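Local coordinates for protein N6 adenine specific DNA methylase (Encephalitozoon cuniculi, PDB 3Q87) that methylates the translation termination factor eRF1, in complex with Trm112, using S-adenosylmethionine as methyl donor, at residues E18-E23 / M118-V123; T12-L17 / T38-K43; I145-K150 / V156-G161. All coordinates share one frame; numbering follows the deposited sequence.

Contact 1 (E18-E23 / M118-V123); sequences EREGLE and MLYLLV
Y120 reaches out from strand 118-124 to E20 and L22, which sit at the end of helix 8-20 and in the turn after it. The strand is an inner member of the mixed seven-stranded sheet of the class I S-adenosylmethionine-dependent methyltransferase fold, with strand order 3-2-1-4-5-7-6. Helix 8-20 packs against this sheet. The backbones stay well apart: the CA atoms of E20 and Y120 are 10.5 Å from each other. The phenol side chain spans most of that gap. G21 leaves the helix with positive phi, and the chain turns so that L22 follows E20 back to the same tyrosine.

L22 and Y120 overlap head to tail. L22 CD1 comes obliquely to the ring, 3.7 Å from Y120 CE2. The other methyl, L22 CD2, lies 3.6 Å from Y120 OH. E20 takes the CE1 side of the ring, where its CG packs 3.8 Å from Y120 CE1. The glutamate chain is bent at chi2 (-72°), which folds its carboxylate round to the hydroxyl. Carboxylate and ring planes stand nearly perpendicular, 84° apart.

More apolar cover comes from L17 of the helix and V81 of the neighbouring strand, both of which touch Y120. K160 of strand 155-162 also lies against the tyrosine, and its amino group forms a salt bridge with E20 OE1. That oxygen therefore has two partners, and the lysine charge probably stabilises the carboxylate as an anion. Y120 OH donates the second bond, 2.9 Å to E20 OE1. It meets the oxygen on its anti side, 30° out of the carboxylate plane, while E20 OE1 itself lies in the plane of the ring.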
loop_
_atom_site.group_PDB
_atom_site.type_symbol
_atom_site.label_atom_id
_atom_site.label_comp_id
_atom_site.label_asym_id
_atom_site.label_seq_id
_atom_site.Cartn_x
_atom_site.Cartn_y
_atom_site.Cartn_z
ATOM N N GLU B 18 10.379 -6.027 -13.929
ATOM C CA GLU B 18 11.521 -6.910 -13.805
ATOM C C GLU B 18 12.781 -6.266 -14.383
ATOM O O GLU B 18 13.861 -6.365 -13.797
ATOM C CB GLU B 18 11.230 -8.250 -14.487
ATOM C CG GLU B 18 12.253 -9.317 -14.175
ATOM C CD GLU B 18 12.378 -9.576 -12.689
ATOM O OE1 GLU B 18 11.385 -9.360 -11.952
ATOM O OE2 GLU B 18 13.473 -10.001 -12.256
ATOM N N ARG B 19 12.638 -5.595 -15.520
ATOM C CA ARG B 19 13.786 -5.019 -16.208
ATOM C C ARG B 19 14.311 -3.802 -15.466
ATOM O O ARG B 19 15.509 -3.517 -15.507
ATOM C CB ARG B 19 13.437 -4.657 -17.655
ATOM C CG ARG B 19 12.885 -5.835 -18.443
ATOM C CD ARG B 19 12.743 -5.525 -19.926
ATOM N NE ARG B 19 11.465 -6.001 -20.448
ATOM C CZ ARG B 19 10.452 -5.205 -20.791
ATOM N NH1 ARG B 19 10.570 -3.883 -20.686
ATOM N NH2 ARG B 19 9.321 -5.728 -21.250
ATOM N N GLU B 20 13.408 -3.095 -14.787
ATOM C CA GLU B 20 13.777 -1.949 -13.965
ATOM C C GLU B 20 14.616 -2.366 -12.762
ATOM O O GLU B 20 15.433 -1.598 -12.278
ATOM C CB GLU B 20 12.522 -1.226 -13.469
ATOM C CG GLU B 20 11.761 -0.486 -14.536
ATOM C CD GLU B 20 12.486 0.757 -14.984
ATOM O OE1 GLU B 20 12.042 1.865 -14.612
ATOM O OE2 GLU B 20 13.509 0.625 -15.691
ATOM N N GLY B 21 14.392 -3.576 -12.262
ATOM C CA GLY B 21 15.110 -4.042 -11.093
ATOM C C GLY B 21 14.854 -3.254 -9.808
ATOM O O GLY B 21 15.793 -2.966 -9.059
ATOM N N LEU B 22 13.592 -2.913 -9.544
ATOM C CA LEU B 22 13.218 -2.254 -8.289
ATOM C C LEU B 22 13.735 -3.026 -7.092
ATOM O O LEU B 22 13.500 -4.221 -6.969
ATOM C CB LEU B 22 11.700 -2.117 -8.165
ATOM C CG LEU B 22 11.036 -1.058 -9.032
ATOM C CD1 LEU B 22 9.558 -0.952 -8.665
ATOM C CD2 LEU B 22 11.732 0.298 -8.879
ATOM N N GLU B 23 14.414 -2.336 -6.190
ATOM C CA GLU B 23 15.057 -3.005 -5.071
ATOM C C GLU B 23 15.173 -2.082 -3.865
ATOM O O GLU B 23 15.436 -0.894 -4.024
ATOM C CB GLU B 23 16.445 -3.459 -5.512
ATOM C CG GLU B 23 17.355 -3.902 -4.396
ATOM C CD GLU B 23 18.706 -4.343 -4.924
ATOM O OE1 GLU B 23 19.203 -3.693 -5.870
ATOM O OE2 GLU B 23 19.261 -5.333 -4.399
ATOM N N MET B 118 7.903 8.022 -7.394
ATOM C CA MET B 118 7.945 7.208 -8.607
ATOM C C MET B 118 6.710 6.331 -8.749
ATOM O O MET B 118 6.199 5.809 -7.759
ATOM C CB MET B 118 9.182 6.319 -8.583
ATOM C CG MET B 118 9.566 5.750 -9.941
ATOM S SD MET B 118 11.015 4.690 -9.784
ATOM C CE MET B 118 12.176 5.859 -9.084
ATOM N N LEU B 119 6.242 6.155 -9.978
ATOM C CA LEU B 119 5.079 5.312 -10.228
ATOM C C LEU B 119 5.176 4.545 -11.540
ATOM O O LEU B 119 5.818 4.995 -12.496
ATOM C CB LEU B 119 3.788 6.138 -10.193
ATOM C CG LEU B 119 3.620 7.283 -11.194
ATOM C CD1 LEU B 119 3.065 6.790 -12.524
ATOM C CD2 LEU B 119 2.699 8.336 -10.595
ATOM N N TYR B 120 4.540 3.379 -11.571
ATOM C CA TYR B 120 4.410 2.595 -12.802
ATOM C C TYR B 120 2.916 2.367 -13.018
ATOM O O TYR B 120 2.240 1.798 -12.157
ATOM C CB TYR B 120 5.143 1.263 -12.667
ATOM C CG TYR B 120 6.639 1.414 -12.486
ATOM C CD1 TYR B 120 7.484 1.504 -13.584
ATOM C CD2 TYR B 120 7.205 1.497 -11.217
ATOM C CE1 TYR B 120 8.867 1.650 -13.420
ATOM C CE2 TYR B 120 8.579 1.645 -11.045
ATOM C CZ TYR B 120 9.402 1.721 -12.151
ATOM O OH TYR B 120 10.762 1.872 -11.984
ATOM N N LEU B 121 2.398 2.835 -14.149
ATOM C CA LEU B 121 0.963 2.777 -14.418
ATOM C C LEU B 121 0.697 2.079 -15.748
ATOM O O LEU B 121 1.372 2.348 -16.728
ATOM C CB LEU B 121 0.374 4.185 -14.446
ATOM C CG LEU B 121 -1.105 4.328 -14.809
ATOM C CD1 LEU B 121 -2.000 3.720 -13.717
ATOM C CD2 LEU B 121 -1.445 5.808 -15.008
ATOM N N LEU B 122 -0.282 1.179 -15.777
ATOM C CA LEU B 122 -0.657 0.519 -17.015
ATOM C C LEU B 122 -1.911 1.163 -17.579
ATOM O O LEU B 122 -2.852 1.456 -16.853
ATOM C CB LEU B 122 -0.883 -0.986 -16.812
ATOM C CG LEU B 122 -1.258 -1.775 -18.085
ATOM C CD1 LEU B 122 -0.865 -3.228 -17.938
ATOM C CD2 LEU B 122 -2.747 -1.669 -18.437
ATOM N N VAL B 123 -1.911 1.375 -18.891
ATOM C CA VAL B 123 -3.028 1.986 -19.564
ATOM C C VAL B 123 -3.205 1.261 -20.902
ATOM O O VAL B 123 -2.298 0.588 -21.348
ATOM C CB VAL B 123 -2.757 3.486 -19.781
ATOM C CG1 VAL B 123 -3.663 4.028 -20.831
ATOM C CG2 VAL B 123 -2.910 4.261 -18.466
#

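Contact 2 (T12-L17 / T38-K43); sequences TLMDAL and TEQLRK
Q40 holds CG opposite its backbone N (chi1 159°) and runs extended from there, which carries its amide across to M14 on the neighbouring helix. M14 is bent at its last torsion (chi3 71°). The bend brings the methyl CE back to the stem of the glutamine, 3.9 Å from Q40 CB. M14 and Q40 lie antiparallel along each other, so each covers part of the other's length. M14 CE also lies 4.1 Å from Q40 CD, while M14 CB and CG lie against the amide end.

L17, one helical turn after M14, adds a second apolar neighbour and touches the amide end of Q40. Its side chain crosses that of Q40 at a slant. L17 CD1 also approaches L41 CD2, but at 4.4 Å this is a loose apolar touch.

The contact joins helix 8-20 to helix 36-41, which lie side by side on one face of the methyltransferase sheet. The backbones come fairly near, with the CA atoms of M14 and Q40 7.8 Å apart. I37, on the second helix, touches L13, M14 and L17, and V36 touches M14. These residues extend the apolar seam toward the bound S-adenosylmethionine, which is about 6 Å from the side chain of M14 at the nearest atoms.

The polar end of Q40 needs caution, because its amide is probably turned over in the model. As deposited, Q40 OE1 is 3.0 Å from M14 O, a carbonyl oxygen, and E18 OE1 is equally near the same amide atom. Both neighbours can accept hydrogen bonds. If the amide is turned back, its NH2 would probably point toward M14 O; the apolar contact of the stem with M14 does not depend on this.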
loop_
_atom_site.group_PDB
_atom_site.type_symbol
_atom_site.label_atom_id
_atom_site.label_comp_id
_atom_site.label_asym_id
_atom_site.label_seq_id
_atom_site.Cartn_x
_atom_site.Cartn_y
_atom_site.Cartn_z
ATOM N N THR B 12 2.728 -7.965 -18.821
ATOM C CA THR B 12 3.544 -6.918 -19.429
ATOM C C THR B 12 4.009 -5.896 -18.371
ATOM O O THR B 12 5.129 -5.396 -18.435
ATOM C CB THR B 12 2.837 -6.197 -20.610
ATOM O OG1 THR B 12 2.052 -5.112 -20.116
ATOM C CG2 THR B 12 1.944 -7.149 -21.375
ATOM N N LEU B 13 3.155 -5.591 -17.397
ATOM C CA LEU B 13 3.581 -4.750 -16.279
ATOM C C LEU B 13 4.704 -5.458 -15.518
ATOM O O LEU B 13 5.759 -4.879 -15.264
ATOM C CB LEU B 13 2.393 -4.390 -15.361
ATOM C CG LEU B 13 2.655 -3.510 -14.124
ATOM C CD1 LEU B 13 3.477 -2.285 -14.471
ATOM C CD2 LEU B 13 1.342 -3.094 -13.408
ATOM N N MET B 14 4.496 -6.730 -15.198
ATOM C CA MET B 14 5.505 -7.491 -14.478
ATOM C C MET B 14 6.835 -7.549 -15.231
ATOM O O MET B 14 7.901 -7.413 -14.625
ATOM C CB MET B 14 5.000 -8.901 -14.178
ATOM C CG MET B 14 3.831 -8.904 -13.203
ATOM S SD MET B 14 3.188 -10.552 -12.799
ATOM C CE MET B 14 4.512 -11.235 -11.789
ATOM N N ASP B 15 6.773 -7.756 -16.545
ATOM C CA ASP B 15 7.987 -7.812 -17.354
ATOM C C ASP B 15 8.744 -6.489 -17.285
ATOM O O ASP B 15 9.960 -6.478 -17.105
ATOM C CB ASP B 15 7.679 -8.165 -18.817
ATOM C CG ASP B 15 7.397 -9.653 -19.024
ATOM O OD1 ASP B 15 7.590 -10.458 -18.080
ATOM O OD2 ASP B 15 6.977 -10.017 -20.143
ATOM N N ALA B 16 8.027 -5.374 -17.401
ATOM C CA ALA B 16 8.685 -4.074 -17.311
ATOM C C ALA B 16 9.308 -3.808 -15.931
ATOM O O ALA B 16 10.411 -3.257 -15.838
ATOM C CB ALA B 16 7.746 -2.956 -17.717
ATOM N N LEU B 17 8.601 -4.196 -14.869
ATOM C CA LEU B 17 9.102 -4.038 -13.502
ATOM C C LEU B 17 10.370 -4.852 -13.322
ATOM O O LEU B 17 11.317 -4.433 -12.653
ATOM C CB LEU B 17 8.056 -4.491 -12.477
ATOM C CG LEU B 17 6.807 -3.604 -12.353
ATOM C CD1 LEU B 17 5.747 -4.284 -11.520
ATOM C CD2 LEU B 17 7.161 -2.244 -11.760
ATOM N N THR B 38 2.560 -8.420 -6.316
ATOM C CA THR B 38 3.123 -8.412 -4.965
ATOM C C THR B 38 4.133 -9.549 -4.777
ATOM O O THR B 38 5.215 -9.356 -4.223
ATOM C CB THR B 38 2.016 -8.532 -3.874
ATOM O OG1 THR B 38 1.282 -7.307 -3.795
ATOM C CG2 THR B 38 2.635 -8.834 -2.491
ATOM N N GLU B 39 3.766 -10.733 -5.246
ATOM C CA GLU B 39 4.637 -11.903 -5.159
ATOM C C GLU B 39 6.025 -11.649 -5.768
ATOM O O GLU B 39 7.048 -12.064 -5.215
ATOM C CB GLU B 39 3.976 -13.100 -5.843
ATOM C CG GLU B 39 4.557 -14.455 -5.421
ATOM C CD GLU B 39 3.778 -15.625 -6.011
ATOM O OE1 GLU B 39 3.434 -16.555 -5.255
ATOM O OE2 GLU B 39 3.504 -15.613 -7.232
ATOM N N GLN B 40 6.058 -10.972 -6.909
ATOM C CA GLN B 40 7.323 -10.659 -7.564
ATOM C C GLN B 40 8.062 -9.518 -6.843
ATOM O O GLN B 40 9.282 -9.578 -6.635
ATOM C CB GLN B 40 7.072 -10.310 -9.032
ATOM C CG GLN B 40 8.185 -9.513 -9.675
ATOM C CD GLN B 40 7.722 -8.761 -10.910
ATOM O OE1 GLN B 40 8.412 -8.729 -11.926
ATOM N NE2 GLN B 40 6.541 -8.158 -10.826
ATOM N N LEU B 41 7.309 -8.493 -6.455
ATOM C CA LEU B 41 7.849 -7.313 -5.778
ATOM C C LEU B 41 8.450 -7.600 -4.406
ATOM O O LEU B 41 9.415 -6.968 -4.006
ATOM C CB LEU B 41 6.755 -6.256 -5.607
ATOM C CG LEU B 41 6.295 -5.552 -6.880
ATOM C CD1 LEU B 41 5.141 -4.620 -6.595
ATOM C CD2 LEU B 41 7.453 -4.794 -7.490
ATOM N N ARG B 42 7.864 -8.533 -3.668
ATOM C CA ARG B 42 8.295 -8.721 -2.289
ATOM C C ARG B 42 9.646 -9.401 -2.177
ATOM O O ARG B 42 10.240 -9.442 -1.104
ATOM C CB ARG B 42 7.247 -9.465 -1.467
ATOM C CG ARG B 42 7.031 -10.914 -1.839
ATOM C CD ARG B 42 5.890 -11.470 -0.985
ATOM N NE ARG B 42 5.582 -12.860 -1.299
ATOM C CZ ARG B 42 6.243 -13.896 -0.797
ATOM N NH1 ARG B 42 7.253 -13.696 0.042
ATOM N NH2 ARG B 42 5.899 -15.133 -1.138
ATOM N N LYS B 43 10.139 -9.919 -3.294
ATOM C CA LYS B 43 11.437 -10.568 -3.290
ATOM C C LYS B 43 12.560 -9.565 -3.036
ATOM O O LYS B 43 13.565 -9.908 -2.430
ATOM C CB LYS B 43 11.651 -11.342 -4.594
ATOM C CG LYS B 43 10.677 -12.522 -4.746
ATOM C CD LYS B 43 10.893 -13.314 -6.030
ATOM C CE LYS B 43 10.592 -12.469 -7.252
ATOM N NZ LYS B 43 10.839 -13.221 -8.518
#

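Contact 3 (I145-K150 / V156-G161); sequences ILKVRK and VYIIKG
The Y157 ring carries V148 over one face. V148 CG1 stands 4.2 Å from the ring centroid and 26° off the ring normal, a CH-pi contact. The ring atom nearest V148 CG1 is Y157 CE1, at 3.8 Å. The valine has CG1 opposite the backbone N (chi1 -172°), and valine and tyrosine run alongside each other in one direction. I145 comes obliquely to the same ring, with its CD1 4.1 Å from Y157 CD1. The phenol oxygen of Y157 is hydrogen-bonded to E125. The other flat group is the R149 guanidinium. K147 lies near its edge, but R19 crowds the end of the lysine, and its exact position is doubtful. D15 forms a salt bridge with R149 NH1 and probably offsets part of the positive charge gathered here.

I145 to R149 and Y157 belong to the beta hairpin of strands 142-150 and 155-162. Strand 142-150 is the outermost strand of this chain's sheet at this end. The strands are antiparallel, and R149 and V156 form a hydrogen-bonded pair. V156 N gives a nearly straight bond to R149 O (2.7 Å, 177° at the hydrogen), and R149 N returns one to V156 O (3.0 Å). The register slips by one residue further along. L146 and K147 together face I158, and L146 has helical backbone angles, as in a classic beta bulge. I158 N donates to K147 O, while L146 N gives a short but bent bond to I158 O.

V156 and I158 lie on the sheet face covered by helix 8-20 and touch T12; I158 also touches A16. L146 packs close to I158 and K160, and its CG is 3.8 Å from K160 CB.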
loop_
_atom_site.group_PDB
_atom_site.type_symbol
_atom_site.label_atom_id
_atom_site.label_comp_id
_atom_site.label_asym_id
_atom_site.label_seq_id
_atom_site.Cartn_x
_atom_site.Cartn_y
_atom_site.Cartn_z
ATOM N N ILE B 145 7.036 6.295 -21.643
ATOM C CA ILE B 145 6.372 5.030 -21.917
ATOM C C ILE B 145 7.396 3.909 -21.893
ATOM O O ILE B 145 8.133 3.711 -22.855
ATOM C CB ILE B 145 5.662 5.066 -23.275
ATOM C CG1 ILE B 145 4.536 6.098 -23.238
ATOM C CG2 ILE B 145 5.118 3.693 -23.638
ATOM C CD1 ILE B 145 3.710 6.147 -24.510
ATOM N N LEU B 146 7.444 3.179 -20.784
ATOM C CA LEU B 146 8.442 2.132 -20.598
ATOM C C LEU B 146 8.316 1.018 -21.627
ATOM O O LEU B 146 9.315 0.488 -22.105
ATOM C CB LEU B 146 8.338 1.532 -19.191
ATOM C CG LEU B 146 9.414 1.912 -18.184
ATOM C CD1 LEU B 146 9.420 0.915 -17.032
ATOM C CD2 LEU B 146 10.753 1.917 -18.862
ATOM N N LYS B 147 7.086 0.651 -21.953
ATOM C CA LYS B 147 6.867 -0.481 -22.836
ATOM C C LYS B 147 5.519 -0.419 -23.518
ATOM O O LYS B 147 4.531 -0.002 -22.924
ATOM C CB LYS B 147 6.999 -1.803 -22.074
ATOM C CG LYS B 147 6.508 -2.994 -22.878
ATOM C CD LYS B 147 7.394 -4.206 -22.679
ATOM C CE LYS B 147 7.391 -5.088 -23.933
ATOM N NZ LYS B 147 8.524 -6.062 -23.970
ATOM N N VAL B 148 5.500 -0.815 -24.785
ATOM C CA VAL B 148 4.265 -0.948 -25.534
ATOM C C VAL B 148 4.169 -2.391 -25.995
ATOM O O VAL B 148 5.170 -2.988 -26.376
ATOM C CB VAL B 148 4.236 -0.024 -26.757
ATOM C CG1 VAL B 148 2.854 -0.045 -27.387
ATOM C CG2 VAL B 148 4.609 1.385 -26.350
ATOM N N ARG B 149 2.973 -2.961 -25.937
ATOM C CA ARG B 149 2.806 -4.363 -26.284
ATOM C C ARG B 149 1.366 -4.633 -26.683
ATOM O O ARG B 149 0.430 -4.294 -25.955
ATOM C CB ARG B 149 3.231 -5.258 -25.117
ATOM C CG ARG B 149 3.261 -6.742 -25.443
ATOM C CD ARG B 149 3.567 -7.576 -24.217
ATOM N NE ARG B 149 4.966 -7.464 -23.802
ATOM C CZ ARG B 149 5.507 -8.123 -22.777
ATOM N NH1 ARG B 149 4.770 -8.944 -22.042
ATOM N NH2 ARG B 149 6.791 -7.961 -22.482
ATOM N N LYS B 150 1.192 -5.215 -27.863
ATOM C CA LYS B 150 -0.127 -5.644 -28.312
ATOM C C LYS B 150 -0.416 -6.988 -27.668
ATOM O O LYS B 150 0.430 -7.880 -27.688
ATOM C CB LYS B 150 -0.166 -5.783 -29.843
ATOM C CG LYS B 150 -1.496 -6.310 -30.396
ATOM C CD LYS B 150 -2.488 -5.182 -30.634
ATOM C CE LYS B 150 -3.938 -5.658 -30.534
ATOM N NZ LYS B 150 -4.896 -4.506 -30.499
ATOM N N VAL B 156 -1.209 -2.458 -24.834
ATOM C CA VAL B 156 -0.941 -2.030 -23.477
ATOM C C VAL B 156 0.225 -1.049 -23.431
ATOM O O VAL B 156 1.250 -1.270 -24.077
ATOM C CB VAL B 156 -0.603 -3.252 -22.608
ATOM C CG1 VAL B 156 0.095 -2.826 -21.339
ATOM C CG2 VAL B 156 -1.852 -4.028 -22.305
ATOM N N TYR B 157 0.065 0.027 -22.661
ATOM C CA TYR B 157 1.140 0.983 -22.418
ATOM C C TYR B 157 1.527 1.037 -20.944
ATOM O O TYR B 157 0.685 1.249 -20.072
ATOM C CB TYR B 157 0.727 2.380 -22.878
ATOM C CG TYR B 157 0.324 2.451 -24.338
ATOM C CD1 TYR B 157 1.165 3.031 -25.284
ATOM C CD2 TYR B 157 -0.890 1.937 -24.768
ATOM C CE1 TYR B 157 0.805 3.097 -26.621
ATOM C CE2 TYR B 157 -1.263 2.001 -26.106
ATOM C CZ TYR B 157 -0.411 2.582 -27.027
ATOM O OH TYR B 157 -0.774 2.648 -28.351
ATOM N N ILE B 158 2.806 0.845 -20.667
ATOM C CA ILE B 158 3.299 0.971 -19.308
ATOM C C ILE B 158 3.985 2.313 -19.108
ATOM O O ILE B 158 5.034 2.601 -19.688
ATOM C CB ILE B 158 4.240 -0.169 -18.951
ATOM C CG1 ILE B 158 3.459 -1.489 -18.983
ATOM C CG2 ILE B 158 4.890 0.088 -17.585
ATOM C CD1 ILE B 158 4.343 -2.692 -18.950
ATOM N N ILE B 159 3.363 3.142 -18.287
ATOM C CA ILE B 159 3.867 4.476 -18.025
ATOM C C ILE B 159 4.739 4.501 -16.781
ATOM O O ILE B 159 4.350 3.990 -15.736
ATOM C CB ILE B 159 2.708 5.451 -17.871
ATOM C CG1 ILE B 159 1.898 5.488 -19.161
ATOM C CG2 ILE B 159 3.209 6.850 -17.562
ATOM C CD1 ILE B 159 0.820 6.559 -19.162
ATOM N N LYS B 160 5.937 5.063 -16.904
ATOM C CA LYS B 160 6.783 5.295 -15.739
ATOM C C LYS B 160 6.795 6.784 -15.433
ATOM O O LYS B 160 7.031 7.599 -16.317
ATOM C CB LYS B 160 8.207 4.788 -15.943
ATOM C CG LYS B 160 9.127 5.175 -14.799
ATOM C CD LYS B 160 10.501 4.538 -14.907
ATOM C CE LYS B 160 11.391 4.991 -13.753
ATOM N NZ LYS B 160 12.754 4.409 -13.847
ATOM N N GLY B 161 6.508 7.134 -14.182
ATOM C CA GLY B 161 6.470 8.528 -13.777
ATOM C C GLY B 161 7.437 8.780 -12.651
ATOM O O GLY B 161 7.552 7.973 -11.729
#

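Contacts 1 and 2 both use helix 8-20, and their centres are 8 Å apart. Their segments alternate along the chain, in the order 12-17, 18-23, 38-43, 118-123. Contact 3 opens after both have closed. Its centre is 10 Å from contact 1 and 14 Å from contact 2. Strands 118-124 and 155-162 are neighbours in the sheet, so contacts 1 and 3 share it. Two salt bridges from the hairpin strands to helix 8-20 tie contact 3 to contacts 1 and 2. Helix 8-20 thus joins the S-adenosylmethionine side of the sheet, where helix 36-41 packs, to the C-terminal hairpin of the methyltransferase fold.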